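Local coordinates for oligopeptide-binding protein AppA (Bacillus subtilis, PDB 1XOC), which binds oligopeptides and delivers them to an ABC-type permease that supports sporulation and genetic competence, at residues Pro425-Ile430 / Lys468-Ile473. Numbering follows the deposited sequence.
Sequences PDQYDI and KEYEQI
A tyrosine hydroxyl from the long helix 463-480 meets the backbone of the capped turn leading into the short helix 428-431, and the ring edge packs on an aliphatic chain, in this buried contact within the type 2 periplasmic-binding-protein fold of the solute-binding protein 5 family. Tyr-470 reaches across from its helix, and its OH accepts a hydrogen bond from the backbone N of Gln-427 at 2.9 Å, with an N-H...O angle of 152°. Beside it lies Asp-426, the capping residue, whose OD2 takes the amide hydrogen of Tyr-428 from above the carboxylate plane, 2.9 Å from Tyr-428 N. Asp-426 CG stands anti to its own backbone N (chi1 -179°), which brings the carboxylate round to the phenol, its plane steeply inclined to the ring. The other oxygen, OD1, is engaged in a salt bridge with Lys-458. The aliphatic part of Gln-427 meets the ring at its edge, CG lying 3.5 Å from Tyr-470 CE2, while Ile-473, one helical turn on, sets CD1 over the centre of one ring face, 3.4 Å above the plane. On its own helix the ring also meets that of Tyr-466, whose hydroxyl bonds to Pro-425 O, giving the loop before the cap a second tie. A phenylalanine at Tyr-470 would probably keep the packing against Gln-427 and Ile-473 but leave Gln-427 N without its acceptor in the buried turn. A water bridges the Asp-426 carboxylate and the Tyr-470 hydroxyl, donating to Asp-426 OD2 and lying 2.7 Å from Tyr-470 OH.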
loop_
_atom_site.group_PDB
_atom_site.type_symbol
_atom_site.label_atom_id
_atom_site.label_comp_id
_atom_site.label_asym_id
_atom_site.label_seq_id
_atom_site.Cartn_x
_atom_site.Cartn_y
_atom_site.Cartn_z
ATOM N N PRO A 425 8.475 -0.199 10.209
ATOM C CA PRO A 425 9.028 -1.304 9.435
ATOM C C PRO A 425 8.846 -2.645 10.144
ATOM O O PRO A 425 9.478 -2.890 11.165
ATOM C CB PRO A 425 10.506 -0.916 9.317
ATOM C CG PRO A 425 10.780 -0.196 10.577
ATOM C CD PRO A 425 9.531 0.597 10.857
ATOM N N ASP A 426 7.961 -3.489 9.613
ATOM C CA ASP A 426 7.728 -4.844 10.156
ATOM C C ASP A 426 7.142 -5.700 9.003
ATOM O O ASP A 426 6.023 -5.430 8.485
ATOM C CB ASP A 426 6.817 -4.822 11.417
ATOM C CG ASP A 426 6.577 -6.237 12.032
ATOM O OD1 ASP A 426 5.985 -6.363 13.159
ATOM O OD2 ASP A 426 7.011 -7.233 11.410
ATOM N N GLN A 427 7.922 -6.713 8.610
ATOM C CA GLN A 427 7.654 -7.595 7.473
ATOM C C GLN A 427 6.655 -8.703 7.790
ATOM O O GLN A 427 6.266 -9.451 6.902
ATOM C CB GLN A 427 8.956 -8.278 7.043
ATOM C CG GLN A 427 10.083 -7.343 6.653
ATOM C CD GLN A 427 9.668 -6.363 5.641
ATOM O OE1 GLN A 427 9.869 -5.147 5.811
ATOM N NE2 GLN A 427 9.041 -6.854 4.574
ATOM N N TYR A 428 6.285 -8.832 9.055
ATOM C CA TYR A 428 5.361 -9.868 9.511
ATOM C C TYR A 428 4.058 -9.856 8.684
ATOM O O TYR A 428 3.562 -10.905 8.295
ATOM C CB TYR A 428 5.067 -9.649 10.991
ATOM C CG TYR A 428 4.094 -10.603 11.619
ATOM C CD1 TYR A 428 4.521 -11.701 12.354
ATOM C CD2 TYR A 428 2.725 -10.370 11.527
ATOM C CE1 TYR A 428 3.603 -12.549 12.956
ATOM C CE2 TYR A 428 1.814 -11.210 12.124
ATOM C CZ TYR A 428 2.255 -12.299 12.821
ATOM O OH TYR A 428 1.327 -13.127 13.427
ATOM N N ASP A 429 3.504 -8.668 8.427
ATOM C CA ASP A 429 2.195 -8.556 7.789
ATOM C C ASP A 429 2.188 -9.184 6.405
ATOM O O ASP A 429 1.159 -9.678 5.954
ATOM C CB ASP A 429 1.742 -7.073 7.691
ATOM C CG ASP A 429 1.326 -6.478 9.032
ATOM O OD1 ASP A 429 1.249 -7.228 10.031
ATOM O OD2 ASP A 429 1.039 -5.232 9.099
ATOM N N ILE A 430 3.331 -9.145 5.732
ATOM C CA ILE A 430 3.444 -9.568 4.342
ATOM C C ILE A 430 4.065 -10.962 4.176
ATOM O O ILE A 430 3.687 -11.685 3.266
ATOM C CB ILE A 430 4.261 -8.505 3.538
ATOM C CG1 ILE A 430 3.462 -7.179 3.473
ATOM C CG2 ILE A 430 4.588 -9.003 2.153
ATOM C CD1 ILE A 430 4.270 -6.007 2.869
ATOM N N LYS A 468 19.116 -4.786 14.179
ATOM C CA LYS A 468 20.182 -5.783 14.099
ATOM C C LYS A 468 19.601 -7.165 13.854
ATOM O O LYS A 468 20.087 -7.901 13.008
ATOM C CB LYS A 468 21.024 -5.779 15.373
ATOM C CG LYS A 468 22.344 -6.565 15.282
ATOM C CD LYS A 468 23.433 -5.741 14.586
ATOM C CE LYS A 468 24.518 -6.607 13.937
ATOM N NZ LYS A 468 24.931 -6.058 12.596
ATOM N N GLU A 469 18.546 -7.508 14.585
ATOM C CA GLU A 469 17.870 -8.789 14.394
ATOM C C GLU A 469 17.173 -8.856 13.038
ATOM O O GLU A 469 17.048 -9.936 12.448
ATOM C CB GLU A 469 16.868 -9.048 15.521
ATOM C CG GLU A 469 17.542 -9.596 16.787
ATOM C CD GLU A 469 17.886 -11.083 16.685
ATOM O OE1 GLU A 469 17.047 -11.841 16.132
ATOM O OE2 GLU A 469 18.968 -11.492 17.170
ATOM N N TYR A 470 16.724 -7.706 12.533
ATOM C CA TYR A 470 16.108 -7.663 11.207
ATOM C C TYR A 470 17.082 -7.946 10.072
ATOM O O TYR A 470 16.657 -8.370 9.008
ATOM C CB TYR A 470 15.304 -6.365 10.969
ATOM C CG TYR A 470 13.831 -6.681 10.884
ATOM C CD1 TYR A 470 13.019 -6.644 12.007
ATOM C CD2 TYR A 470 13.270 -7.099 9.688
ATOM C CE1 TYR A 470 11.669 -6.994 11.938
ATOM C CE2 TYR A 470 11.935 -7.448 9.611
ATOM C CZ TYR A 470 11.126 -7.391 10.733
ATOM O OH TYR A 470 9.769 -7.742 10.665
ATOM N N GLU A 471 18.380 -7.758 10.276
ATOM C CA GLU A 471 19.345 -8.177 9.247
ATOM C C GLU A 471 19.164 -9.665 8.869
ATOM O O GLU A 471 19.223 -10.034 7.696
ATOM C CB GLU A 471 20.781 -7.935 9.715
ATOM C CG GLU A 471 21.168 -6.467 9.812
ATOM C CD GLU A 471 22.543 -6.238 10.457
ATOM O OE1 GLU A 471 23.254 -7.224 10.797
ATOM O OE2 GLU A 471 22.915 -5.052 10.638
ATOM N N GLN A 472 18.934 -10.511 9.869
ATOM C CA GLN A 472 18.698 -11.930 9.633
ATOM C C GLN A 472 17.422 -12.194 8.855
ATOM O O GLN A 472 17.373 -13.110 8.056
ATOM C CB GLN A 472 18.603 -12.688 10.950
ATOM C CG GLN A 472 19.855 -12.679 11.761
ATOM C CD GLN A 472 19.704 -13.508 13.014
ATOM O OE1 GLN A 472 19.386 -14.699 12.943
ATOM N NE2 GLN A 472 19.926 -12.889 14.173
ATOM N N ILE A 473 16.378 -11.423 9.122
ATOM C CA ILE A 473 15.097 -11.597 8.425
ATOM C C ILE A 473 15.262 -11.222 6.953
ATOM O O ILE A 473 14.840 -11.958 6.065
ATOM C CB ILE A 473 13.983 -10.772 9.096
ATOM C CG1 ILE A 473 13.639 -11.364 10.454
ATOM C CG2 ILE A 473 12.724 -10.759 8.237
ATOM C CD1 ILE A 473 12.858 -10.422 11.395
HETATM O O HOH W 1 8.567 -8.640 12.852
#